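Local coordinates for protein extracellular ligand-binding receptor (Sphaerobacter thermophilus, PDB 4ZPJ) that probably serves as the extracellular substrate-binding component of an ABC transporter, capturing a small solute between its two lobes, and binds zinc ions in the crystal, at residues D179-D184 / T392-C397; A211-F216 / V224-A229; A255-S260 / I264-Q269; Q269-G274 / G297-G302; V399-L402 / T406-N409. One frame throughout, in Å; residues are numbered along the deposited sequence.

Interaction 1. Residues D179-D184 / T392-C397; sequences DAPAAD and TTILLC
In this periplasmic-binding-protein fold of the leucine-binding family, the first turn of helix 180-188 rests on the long strand 390-401, and Pro181 and Ala182 make the contact with Ile394 and Leu396. The axes of residues 180-184 and 392-397 approach to 9.1 Å at 58°, and everything that touches is apolar and buried. Pro181 points its ring at the strand: its CG lies 3.9 Å from Ile394 CG2 and only slightly farther from CB and CG1 of the same isoleucine, so the proline apex sits over the branch point, the two side chains crossing at about a right angle. Ile394 has CG2 anti to its backbone N and CG1 beside that N (chi1 -59°), which puts the short methyl foremost against the ring. Two residues along the strand, Leu396 reaches across with one branch. Its CD2 comes within 3.9 Å of Ala182 CA and 4.0 Å of Ala182 CB, lying against both the backbone carbon and the methyl. That chi1 is -92°, well off the staggered value, and the twist helps carry CD2 to the helix. Helix 203-218 also packs on this turn, where Ala183 meets Phe212 and Phe216. Strand 407-418, hydrogen-bonded alongside 390-401, adds Ile415 and Phe418 against Pro181, so the helix start lies between helix 203-218 and two neighbouring strands of the antiparallel sheet.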
# COMPACT_ATOMS: atom_id res chain seq x y z
N ASP A 179 1.55 6.08 6.61
CA ASP A 179 2.18 7.34 6.96
C ASP A 179 1.70 8.00 8.26
O ASP A 179 2.45 8.73 8.90
CB ASP A 179 2.07 8.31 5.76
CG ASP A 179 2.90 7.82 4.57
OD1 ASP A 179 4.02 7.28 4.87
OD2 ASP A 179 2.46 7.94 3.38
N ALA A 180 0.47 7.77 8.66
CA ALA A 180 -0.07 8.46 9.81
C ALA A 180 0.75 8.20 11.08
O ALA A 180 0.98 9.13 11.83
CB ALA A 180 -1.49 8.03 10.01
N PRO A 181 1.24 6.97 11.30
CA PRO A 181 2.07 6.77 12.55
C PRO A 181 3.36 7.57 12.58
O PRO A 181 3.90 7.84 13.67
CB PRO A 181 2.37 5.25 12.55
CG PRO A 181 1.22 4.68 11.75
CD PRO A 181 1.04 5.68 10.61
N ALA A 182 3.80 8.02 11.41
CA ALA A 182 4.98 8.87 11.34
C ALA A 182 4.70 10.22 11.92
O ALA A 182 5.62 10.91 12.37
CB ALA A 182 5.50 8.99 9.90
N ALA A 183 3.44 10.60 12.00
CA ALA A 183 3.07 11.86 12.60
C ALA A 183 3.13 11.75 14.11
O ALA A 183 3.58 12.67 14.78
CB ALA A 183 1.67 12.24 12.18
N ASP A 184 2.69 10.61 14.63
CA ASP A 184 2.93 10.33 16.07
C ASP A 184 4.40 10.33 16.39
O ASP A 184 4.81 10.91 17.36
CB ASP A 184 2.32 8.98 16.48
CG ASP A 184 0.82 9.00 16.35
OD1 ASP A 184 0.14 9.66 17.16
OD2 ASP A 184 0.30 8.46 15.38
N THR A 392 -3.07 -4.01 11.09
CA THR A 392 -1.75 -4.53 10.77
C THR A 392 -0.61 -3.74 11.45
O THR A 392 -0.82 -2.69 12.08
CB THR A 392 -1.62 -4.52 9.25
OG1 THR A 392 -0.56 -5.37 8.86
CG2 THR A 392 -1.48 -3.03 8.63
N THR A 393 0.61 -4.25 11.32
CA THR A 393 1.76 -3.67 11.98
C THR A 393 2.35 -2.68 10.97
O THR A 393 2.63 -3.06 9.85
CB THR A 393 2.74 -4.78 12.42
OG1 THR A 393 2.13 -5.59 13.45
CG2 THR A 393 4.06 -4.22 12.96
N ILE A 394 2.48 -1.41 11.34
CA ILE A 394 3.14 -0.44 10.49
C ILE A 394 4.60 -0.30 10.95
O ILE A 394 4.82 -0.26 12.15
CB ILE A 394 2.46 0.92 10.57
CG1 ILE A 394 0.99 0.81 10.14
CG2 ILE A 394 3.21 1.97 9.74
CD1 ILE A 394 0.79 0.30 8.71
N LEU A 395 5.56 -0.22 10.00
CA LEU A 395 6.98 -0.15 10.29
C LEU A 395 7.42 1.25 10.12
O LEU A 395 7.16 1.86 9.10
CB LEU A 395 7.80 -1.06 9.36
CG LEU A 395 7.27 -2.51 9.42
CD1 LEU A 395 7.80 -3.40 8.30
CD2 LEU A 395 7.42 -3.23 10.72
N LEU A 396 8.04 1.81 11.16
CA LEU A 396 8.74 3.06 11.02
C LEU A 396 10.19 2.80 10.65
O LEU A 396 10.91 2.17 11.41
CB LEU A 396 8.76 3.83 12.32
CG LEU A 396 7.68 4.84 12.62
CD1 LEU A 396 8.26 5.64 13.75
CD2 LEU A 396 7.31 5.79 11.50
N CYS A 397 10.63 3.39 9.55
CA CYS A 397 11.90 3.09 9.00
C CYS A 397 12.77 4.32 8.74
O CYS A 397 12.31 5.47 8.71
CB CYS A 397 11.70 2.39 7.70
SG CYS A 397 11.00 0.75 7.90

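Interaction 2. Residues A211-F216 / V224-A229; sequences AFRSRF and VDEVVA
Arg213 and Glu226 join the helix and the second strand of a beta-alpha-beta unit, in which strand 194-200 leads through helix 203-218 to strand 222-229 at the edge of a parallel sheet. The polar interaction is a single salt bridge at the protein surface. Arg213 NH1 donates to Glu226 OE1 over 2.7 Å, with an N-H...O angle of 162°. The oxygen lies at the edge of the guanidinium, close to its plane, and offers its anti lone pair, the one turned away from OE2. Carboxylate and guanidinium planes are 42° apart, so the groups meet through one corner and not as a flat two-bond pair; Arg213 NE is 3.5 Å from the same Glu226 OE1. A second carboxylate shares the charge: Arg213 NH2 is bridged to Glu217, one turn farther along the helix, so the guanidinium is held between two acids and its rotation is probably restricted.

Van der Waals contacts accompany the bridge. Glu226 CG and CD each stand 3.6 Å from Arg213 NH1, and the Glu226 side chain also packs on Met209 of the same helix. Phe212 and Phe216 turn inward to Met195 of strand 194-200, whereas Arg213 is partly exposed. His206, a ligand of a bound zinc, has its side chain about 5 Å from that of Glu226. Chain shape sets the meeting point: Glu226 runs extended beyond CG, while Arg213 leaves its helix with CG anti to N and then bends at chi3 (-70°), delivering NH1 to OE1.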
# COMPACT_ATOMS: atom_id res chain seq x y z
N ALA A 211 -4.64 12.47 6.40
CA ALA A 211 -4.44 11.42 7.38
C ALA A 211 -3.29 11.83 8.27
O ALA A 211 -3.33 11.64 9.48
CB ALA A 211 -4.20 10.09 6.69
N PHE A 212 -2.27 12.45 7.67
CA PHE A 212 -1.14 12.92 8.43
C PHE A 212 -1.53 14.04 9.39
O PHE A 212 -1.15 14.01 10.54
CB PHE A 212 -0.01 13.39 7.53
CG PHE A 212 1.31 13.50 8.25
CD1 PHE A 212 1.63 14.63 9.00
CD2 PHE A 212 2.22 12.44 8.22
CE1 PHE A 212 2.82 14.73 9.67
CE2 PHE A 212 3.44 12.55 8.87
CZ PHE A 212 3.74 13.69 9.60
N ARG A 213 -2.23 15.03 8.87
CA ARG A 213 -2.76 16.14 9.65
C ARG A 213 -3.55 15.66 10.86
O ARG A 213 -3.39 16.15 11.99
CB ARG A 213 -3.71 16.96 8.78
CG ARG A 213 -4.51 18.00 9.52
CD ARG A 213 -5.56 18.70 8.65
NE ARG A 213 -4.98 19.59 7.65
CZ ARG A 213 -4.58 20.84 7.87
NH1 ARG A 213 -4.07 21.57 6.87
NH2 ARG A 213 -4.67 21.38 9.08
N SER A 214 -4.47 14.75 10.59
CA SER A 214 -5.37 14.24 11.61
C SER A 214 -4.61 13.65 12.79
O SER A 214 -4.85 14.05 13.92
CB SER A 214 -6.29 13.19 11.00
OG SER A 214 -7.04 12.54 11.99
N ARG A 215 -3.65 12.77 12.55
CA ARG A 215 -2.85 12.24 13.65
C ARG A 215 -1.96 13.27 14.29
O ARG A 215 -1.70 13.20 15.49
CB ARG A 215 -1.90 11.12 13.21
CG ARG A 215 -2.51 9.85 12.69
CD ARG A 215 -3.33 9.11 13.71
NE ARG A 215 -2.57 8.68 14.87
CZ ARG A 215 -3.08 7.89 15.81
NH1 ARG A 215 -4.33 7.48 15.71
NH2 ARG A 215 -2.35 7.54 16.87
N PHE A 216 -1.42 14.19 13.48
CA PHE A 216 -0.44 15.14 14.03
C PHE A 216 -1.23 16.05 14.87
O PHE A 216 -0.78 16.44 15.94
CB PHE A 216 0.37 15.84 12.92
CG PHE A 216 1.53 16.69 13.40
CD1 PHE A 216 2.59 16.13 14.05
CD2 PHE A 216 1.56 18.05 13.16
CE1 PHE A 216 3.67 16.90 14.50
CE2 PHE A 216 2.62 18.85 13.58
CZ PHE A 216 3.68 18.28 14.25
N VAL A 224 0.84 24.25 9.56
CA VAL A 224 0.90 25.64 9.18
C VAL A 224 0.57 25.91 7.68
O VAL A 224 0.14 27.00 7.36
CB VAL A 224 2.29 26.24 9.55
CG1 VAL A 224 2.62 26.02 11.02
CG2 VAL A 224 3.40 25.69 8.65
N ASP A 225 0.83 24.98 6.76
CA ASP A 225 0.48 25.16 5.33
C ASP A 225 0.47 23.84 4.61
O ASP A 225 1.10 22.90 5.07
CB ASP A 225 1.45 26.11 4.58
CG ASP A 225 0.79 26.80 3.33
OD1 ASP A 225 -0.26 26.31 2.89
OD2 ASP A 225 1.29 27.85 2.80
N GLU A 226 -0.26 23.78 3.49
CA GLU A 226 -0.25 22.65 2.55
C GLU A 226 0.22 23.19 1.21
O GLU A 226 -0.31 24.18 0.73
CB GLU A 226 -1.65 22.06 2.36
CG GLU A 226 -2.39 21.64 3.64
CD GLU A 226 -3.72 20.90 3.38
OE1 GLU A 226 -4.41 20.55 4.38
OE2 GLU A 226 -4.10 20.65 2.21
N VAL A 227 1.21 22.53 0.62
CA VAL A 227 1.69 22.87 -0.69
C VAL A 227 1.55 21.66 -1.62
O VAL A 227 2.09 20.55 -1.43
CB VAL A 227 3.17 23.31 -0.67
CG1 VAL A 227 3.62 23.74 -2.07
CG2 VAL A 227 3.37 24.47 0.30
N VAL A 228 0.86 21.92 -2.70
CA VAL A 228 0.57 20.91 -3.65
C VAL A 228 1.27 21.22 -4.99
O VAL A 228 1.47 22.39 -5.35
CB VAL A 228 -0.94 20.82 -3.71
CG1 VAL A 228 -1.44 20.81 -5.12
CG2 VAL A 228 -1.39 19.61 -2.88
N ALA A 229 1.69 20.16 -5.69
CA ALA A 229 2.40 20.28 -6.96
C ALA A 229 1.74 19.38 -7.99
O ALA A 229 1.39 18.28 -7.62
CB ALA A 229 3.84 19.88 -6.76

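Interaction 3. Residues A255-S260 / I264-Q269; sequences AFHGTS and IRFLVQ
His257 lays the CE1 corner of its imidazole over one face of the Phe266 ring, where strand 252-256 gives way to helix 261-272 in a beta-alpha-beta unit. His257 CE1 is 3.3 Å from Phe266 CG and 3.5 Å from its CB, so the histidine sits above the root of the phenyl group. Ring centres are 4.8 Å apart and the planes 35° from each other, an oblique pairing. Phe266 CG stands anti to the backbone N (chi1 174°), which sends the ring back to the strand, and its far end closes on Ala255: Phe266 CE2 is 3.7 Å from Ala255 CB.

At the turn, Ser260 is the N-cap. Its OG takes the N-H of Ala263 and also donates to His257 O at 3.2 Å, from well above the carbonyl plane. Its own carbonyl accepts a weak bond from Ile264 N (3.3 Å), beginning the helical pattern.

The imidazole nitrogens both have partners, ND1 with Asp287 and NE2 with His198, whose ring also stacks on Phe266. Those two bonds fix the rotation of a buried polar ring, and the nearby Asp287 carboxylate would probably polarise it, while Phe266 supplies a nonpolar surface next to CE1.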
# COMPACT_ATOMS: atom_id res chain seq x y z
N ALA A 255 6.06 14.90 3.05
CA ALA A 255 5.79 14.89 1.60
C ALA A 255 5.42 13.50 1.03
O ALA A 255 6.05 12.45 1.37
CB ALA A 255 6.99 15.41 0.87
N PHE A 256 4.41 13.52 0.17
CA PHE A 256 3.94 12.33 -0.55
C PHE A 256 3.77 12.56 -2.04
O PHE A 256 3.15 13.54 -2.46
CB PHE A 256 2.60 11.88 0.00
CG PHE A 256 1.89 10.89 -0.85
CD1 PHE A 256 1.04 11.32 -1.89
CD2 PHE A 256 2.04 9.54 -0.62
CE1 PHE A 256 0.38 10.40 -2.69
CE2 PHE A 256 1.38 8.60 -1.42
CZ PHE A 256 0.54 9.04 -2.45
N HIS A 257 4.31 11.65 -2.85
CA HIS A 257 4.12 11.65 -4.30
C HIS A 257 3.76 10.30 -4.82
O HIS A 257 3.52 10.16 -6.00
CB HIS A 257 5.39 12.06 -5.02
CG HIS A 257 5.86 13.41 -4.64
ND1 HIS A 257 6.60 13.64 -3.49
CD2 HIS A 257 5.62 14.61 -5.19
CE1 HIS A 257 6.85 14.93 -3.40
NE2 HIS A 257 6.23 15.54 -4.40
N GLY A 258 3.73 9.29 -3.97
CA GLY A 258 3.60 7.91 -4.46
C GLY A 258 4.96 7.44 -4.93
O GLY A 258 5.92 8.18 -4.94
N THR A 259 5.03 6.19 -5.29
CA THR A 259 6.20 5.59 -5.84
C THR A 259 6.25 5.92 -7.31
O THR A 259 5.65 5.23 -8.12
CB THR A 259 6.09 4.09 -5.69
OG1 THR A 259 5.98 3.83 -4.30
CG2 THR A 259 7.29 3.40 -6.30
N SER A 260 7.01 6.96 -7.63
CA SER A 260 6.92 7.60 -8.93
C SER A 260 8.17 8.38 -9.22
O SER A 260 9.03 8.60 -8.35
CB SER A 260 5.79 8.61 -8.89
OG SER A 260 6.08 9.63 -7.93
N ILE A 264 11.19 10.71 -6.96
CA ILE A 264 12.62 10.73 -7.21
C ILE A 264 13.09 12.17 -7.45
O ILE A 264 14.06 12.63 -6.77
CB ILE A 264 13.02 9.86 -8.42
CG1 ILE A 264 12.68 8.39 -8.17
CG2 ILE A 264 14.52 10.02 -8.74
CD1 ILE A 264 12.76 7.51 -9.42
N ARG A 265 12.40 12.88 -8.36
CA ARG A 265 12.77 14.30 -8.65
C ARG A 265 12.59 15.21 -7.40
O ARG A 265 13.43 16.06 -7.11
CB ARG A 265 11.98 14.84 -9.88
CG ARG A 265 12.43 14.28 -11.23
CD ARG A 265 11.78 15.06 -12.40
NE ARG A 265 10.32 14.97 -12.25
CZ ARG A 265 9.54 13.95 -12.67
NH1 ARG A 265 10.06 12.94 -13.37
NH2 ARG A 265 8.23 13.97 -12.41
N PHE A 266 11.54 14.99 -6.63
CA PHE A 266 11.38 15.78 -5.43
C PHE A 266 12.51 15.55 -4.40
O PHE A 266 13.13 16.52 -3.93
CB PHE A 266 10.03 15.53 -4.76
CG PHE A 266 9.89 16.24 -3.44
CD1 PHE A 266 9.52 17.55 -3.38
CD2 PHE A 266 10.19 15.58 -2.25
CE1 PHE A 266 9.43 18.21 -2.16
CE2 PHE A 266 10.12 16.23 -1.02
CZ PHE A 266 9.73 17.55 -0.97
N LEU A 267 12.77 14.29 -4.04
CA LEU A 267 13.78 14.03 -3.01
C LEU A 267 15.12 14.50 -3.44
O LEU A 267 15.82 15.15 -2.68
CB LEU A 267 13.84 12.55 -2.65
CG LEU A 267 12.69 12.22 -1.72
CD1 LEU A 267 12.50 10.74 -1.58
CD2 LEU A 267 12.92 12.87 -0.37
N VAL A 268 15.47 14.26 -4.69
CA VAL A 268 16.80 14.61 -5.15
C VAL A 268 16.91 16.14 -5.12
O VAL A 268 17.96 16.67 -4.74
CB VAL A 268 17.10 14.05 -6.59
CG1 VAL A 268 18.21 14.83 -7.28
CG2 VAL A 268 17.48 12.56 -6.57
N GLN A 269 15.86 16.85 -5.50
CA GLN A 269 15.97 18.32 -5.58
C GLN A 269 15.86 18.94 -4.20
O GLN A 269 16.45 19.98 -3.91
CB GLN A 269 14.94 18.92 -6.55
CG GLN A 269 15.11 18.41 -8.00
CD GLN A 269 14.04 18.94 -8.95
OE1 GLN A 269 13.36 19.93 -8.67
NE2 GLN A 269 13.88 18.28 -10.06

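Interaction 4. Residues Q269-G274 / G297-G302; sequences QYQEFG and GDAALG
Gln271 reaches from the last turn of helix 261-272 to Asp298 and Ala299, in the irregular turn that follows helix 293-296 and leads to strand 304-307; the contact lies away from the zinc sites and joins the end of a helix to a loop of the same lobe. At the base, Gln271 CB is 4.0 Å from the methyl CB of Ala299, and here the two backbones come closest, Gln271 CA to Ala299 CA 5.6 Å. CG stands anti to the backbone N (chi1 175°) and the chain runs on extended, carrying the amide across the turn. Gln271 CD then lies 3.7 Å from Ala299 CA. OE1 turns to the alanine, with the Ala299 methyl CB at 3.6 Å. Gln271 NE2, the outermost atom, donates to Asp298 OD2 at 3.1 Å with an N-H...O angle of 157°. The amide nitrogen meets that oxygen from above the carboxylate, 69° out of its plane. An alanine at Gln271 would keep the CB contact but is likely to leave Asp298 OD2 without this N-H donor and to uncover the backbone of Ala299. Lys276 also holds this loop, its NZ bonding the carbonyls of Ala299 and Leu301. Gln271 NE2 also comes to 3.5 Å from Asp298 O, so the amide end lies near both the side chain and the carbonyl of one aspartate.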
# COMPACT_ATOMS: atom_id res chain seq x y z
N GLN A 269 15.86 16.85 -5.50
CA GLN A 269 15.97 18.32 -5.58
C GLN A 269 15.86 18.94 -4.20
O GLN A 269 16.45 19.98 -3.91
CB GLN A 269 14.94 18.92 -6.55
CG GLN A 269 15.11 18.41 -8.00
CD GLN A 269 14.04 18.94 -8.95
OE1 GLN A 269 13.36 19.93 -8.67
NE2 GLN A 269 13.88 18.28 -10.06
N TYR A 270 15.16 18.26 -3.33
CA TYR A 270 15.11 18.67 -1.93
C TYR A 270 16.52 18.71 -1.36
O TYR A 270 16.86 19.64 -0.65
CB TYR A 270 14.18 17.75 -1.14
CG TYR A 270 13.82 18.27 0.22
CD1 TYR A 270 12.72 19.13 0.40
CD2 TYR A 270 14.56 17.91 1.32
CE1 TYR A 270 12.36 19.60 1.65
CE2 TYR A 270 14.19 18.36 2.59
CZ TYR A 270 13.10 19.19 2.74
OH TYR A 270 12.78 19.67 3.98
N GLN A 271 17.36 17.77 -1.73
CA GLN A 271 18.71 17.76 -1.21
C GLN A 271 19.60 18.71 -1.96
O GLN A 271 20.34 19.47 -1.37
CB GLN A 271 19.29 16.37 -1.32
CG GLN A 271 20.75 16.27 -0.91
CD GLN A 271 21.37 15.00 -1.46
OE1 GLN A 271 21.17 14.63 -2.63
NE2 GLN A 271 22.12 14.32 -0.63
N GLU A 272 19.53 18.67 -3.28
CA GLU A 272 20.37 19.53 -4.11
C GLU A 272 20.14 21.02 -3.88
O GLU A 272 21.07 21.81 -3.94
CB GLU A 272 20.16 19.18 -5.60
CG GLU A 272 20.78 17.84 -5.96
CD GLU A 272 20.71 17.51 -7.44
OE1 GLU A 272 19.84 18.05 -8.17
OE2 GLU A 272 21.54 16.68 -7.88
N PHE A 273 18.90 21.39 -3.58
CA PHE A 273 18.50 22.79 -3.38
C PHE A 273 18.89 23.24 -1.97
O PHE A 273 18.94 24.42 -1.69
CB PHE A 273 17.00 22.87 -3.56
CG PHE A 273 16.46 24.22 -3.91
CD1 PHE A 273 16.63 24.74 -5.18
CD2 PHE A 273 15.66 24.92 -3.00
CE1 PHE A 273 16.09 25.98 -5.50
CE2 PHE A 273 15.11 26.15 -3.31
CZ PHE A 273 15.33 26.68 -4.57
N GLY A 274 19.20 22.31 -1.06
CA GLY A 274 19.80 22.73 0.20
C GLY A 274 18.87 22.56 1.39
O GLY A 274 19.30 22.72 2.54
N GLY A 297 18.79 7.32 -3.46
CA GLY A 297 19.96 6.98 -2.69
C GLY A 297 20.30 7.97 -1.62
O GLY A 297 19.75 8.01 -0.53
N ASP A 298 21.28 8.74 -1.98
CA ASP A 298 21.92 9.62 -1.10
C ASP A 298 20.91 10.70 -0.61
O ASP A 298 20.99 11.16 0.52
CB ASP A 298 23.12 10.16 -1.90
CG ASP A 298 23.87 11.20 -1.18
OD1 ASP A 298 24.22 11.00 0.01
OD2 ASP A 298 24.09 12.23 -1.84
N ALA A 299 19.91 11.03 -1.42
CA ALA A 299 19.00 12.13 -1.07
C ALA A 299 18.10 11.75 0.07
O ALA A 299 17.74 12.57 0.86
CB ALA A 299 18.22 12.61 -2.29
N ALA A 300 17.82 10.48 0.25
CA ALA A 300 16.96 10.09 1.35
C ALA A 300 17.72 9.57 2.56
O ALA A 300 17.12 9.15 3.49
CB ALA A 300 15.96 9.06 0.87
N LEU A 301 19.05 9.62 2.57
CA LEU A 301 19.79 9.05 3.70
C LEU A 301 19.44 9.70 5.03
O LEU A 301 19.50 10.92 5.14
CB LEU A 301 21.27 9.16 3.44
CG LEU A 301 22.33 8.35 4.18
CD1 LEU A 301 22.08 6.85 4.11
CD2 LEU A 301 23.70 8.67 3.57
N GLY A 302 19.07 8.88 6.04
CA GLY A 302 18.72 9.42 7.36
C GLY A 302 17.26 9.85 7.57
O GLY A 302 16.85 10.09 8.68

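Interaction 5. Residues V399-L402 / T406-N409; sequences VEQL and TYAN
Glu400 and Ala408 form the hydrogen-bonded pair of an antiparallel beta hairpin: Glu400 N to Ala408 O and Ala408 N to Glu400 O are each 2.8 Å. Nearer the turn, Leu402 N gives a third bond to Thr406 O, 2.7 Å and almost straight at 169°. Val399 with Asn409 and Gln401 with Tyr407 are the non-hydrogen-bonded pairs, and their side chains share one face. There the Gln401 amide crosses the Tyr407 phenol at a slant, the planes only 18° apart, with Gln401 NE2 3.4 Å from Tyr407 CZ; NE2 bonds Gly405 O in the turn, and its approach to the hydroxyl has too poor an angle for a hydrogen bond. Tyr407 CG is anti to the carbonyl carbon (chi1 -69°), from where the ring extends beside this glutamine. On the same face, Val399 CG2 is 3.5 Å from Asn409 OD1, a buried oxygen without a polar partner, while ND2 bonds Val288 O. A serine in place of Tyr407 would probably leave the Gln401 amide without the ring it packs beside and freer to turn. Across the sheet, Leu402 CD2 packs on Ala408 CB at 4.1 Å, and Tyr312 touches both. Leu293 of helix 293-296 covers the face carrying Val399, Tyr407 and Asn409, and Val399 bonds to Gly302 and Leu303 beside strand 304-307.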
# COMPACT_ATOMS: atom_id res chain seq x y z
N VAL A 399 16.08 5.32 6.01
CA VAL A 399 16.96 4.95 4.93
C VAL A 399 18.38 4.99 5.37
O VAL A 399 18.87 6.03 5.83
CB VAL A 399 16.85 5.91 3.75
CG1 VAL A 399 17.82 5.50 2.66
CG2 VAL A 399 15.41 5.93 3.23
N GLU A 400 19.07 3.89 5.16
CA GLU A 400 20.49 3.77 5.50
C GLU A 400 21.21 3.19 4.31
O GLU A 400 20.59 2.75 3.34
CB GLU A 400 20.70 2.91 6.72
CG GLU A 400 19.91 3.44 7.91
CD GLU A 400 20.25 2.70 9.18
OE1 GLU A 400 21.18 1.85 9.14
OE2 GLU A 400 19.58 2.98 10.20
N GLN A 401 22.52 3.35 4.35
CA GLN A 401 23.42 2.76 3.37
C GLN A 401 24.23 1.64 4.03
O GLN A 401 24.86 1.85 5.04
CB GLN A 401 24.40 3.77 2.83
CG GLN A 401 25.14 3.22 1.61
CD GLN A 401 25.87 4.30 0.81
OE1 GLN A 401 26.42 5.26 1.38
NE2 GLN A 401 25.88 4.15 -0.52
N LEU A 402 24.17 0.46 3.41
CA LEU A 402 24.92 -0.70 3.81
C LEU A 402 26.39 -0.67 3.34
O LEU A 402 26.81 0.16 2.51
CB LEU A 402 24.24 -1.94 3.28
CG LEU A 402 22.77 -2.09 3.62
CD1 LEU A 402 22.28 -3.48 3.28
CD2 LEU A 402 22.52 -1.83 5.08
N THR A 406 24.53 -0.54 -0.94
CA THR A 406 23.10 -0.66 -1.11
C THR A 406 22.40 0.23 -0.10
O THR A 406 22.82 0.31 1.07
CB THR A 406 22.65 -2.12 -0.88
OG1 THR A 406 23.25 -2.97 -1.85
CG2 THR A 406 21.14 -2.25 -0.95
N TYR A 407 21.29 0.82 -0.56
CA TYR A 407 20.39 1.65 0.23
C TYR A 407 19.26 0.83 0.76
O TYR A 407 18.73 0.03 0.06
CB TYR A 407 19.85 2.80 -0.62
CG TYR A 407 20.93 3.78 -0.95
CD1 TYR A 407 21.36 4.68 0.01
CD2 TYR A 407 21.54 3.80 -2.21
CE1 TYR A 407 22.35 5.59 -0.26
CE2 TYR A 407 22.55 4.74 -2.51
CZ TYR A 407 22.95 5.62 -1.53
OH TYR A 407 23.94 6.55 -1.75
N ALA A 408 18.92 0.98 2.04
CA ALA A 408 18.02 0.04 2.71
C ALA A 408 17.08 0.82 3.58
O ALA A 408 17.52 1.69 4.29
CB ALA A 408 18.86 -0.90 3.61
N ASN A 409 15.81 0.46 3.62
CA ASN A 409 14.92 0.96 4.69
C ASN A 409 15.00 0.10 5.94
O ASN A 409 14.58 -1.05 5.92
CB ASN A 409 13.48 0.98 4.21
CG ASN A 409 13.21 2.15 3.31
OD1 ASN A 409 13.21 3.29 3.76
ND2 ASN A 409 12.98 1.87 2.07

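From the N terminus, residues 179-184 open the longest loop, which interaction 1 closes only at 392-397, some two hundred residues later. Interactions 2, 3 and 4 are nested inside it, one after another: the first two are local closures within beta-alpha-beta units of the same parallel sheet, and interaction 4 ties the end of helix 261-272 to a later loop. Interactions 3 and 4 share Gln269. Interaction 5 follows in series and reuses strand 390-401. No loops cross. Asp184 and Arg215 form a salt bridge between interactions 1 and 2, while the probable bond from Gly302 N to Val399 O joins interaction 4 to the hairpin.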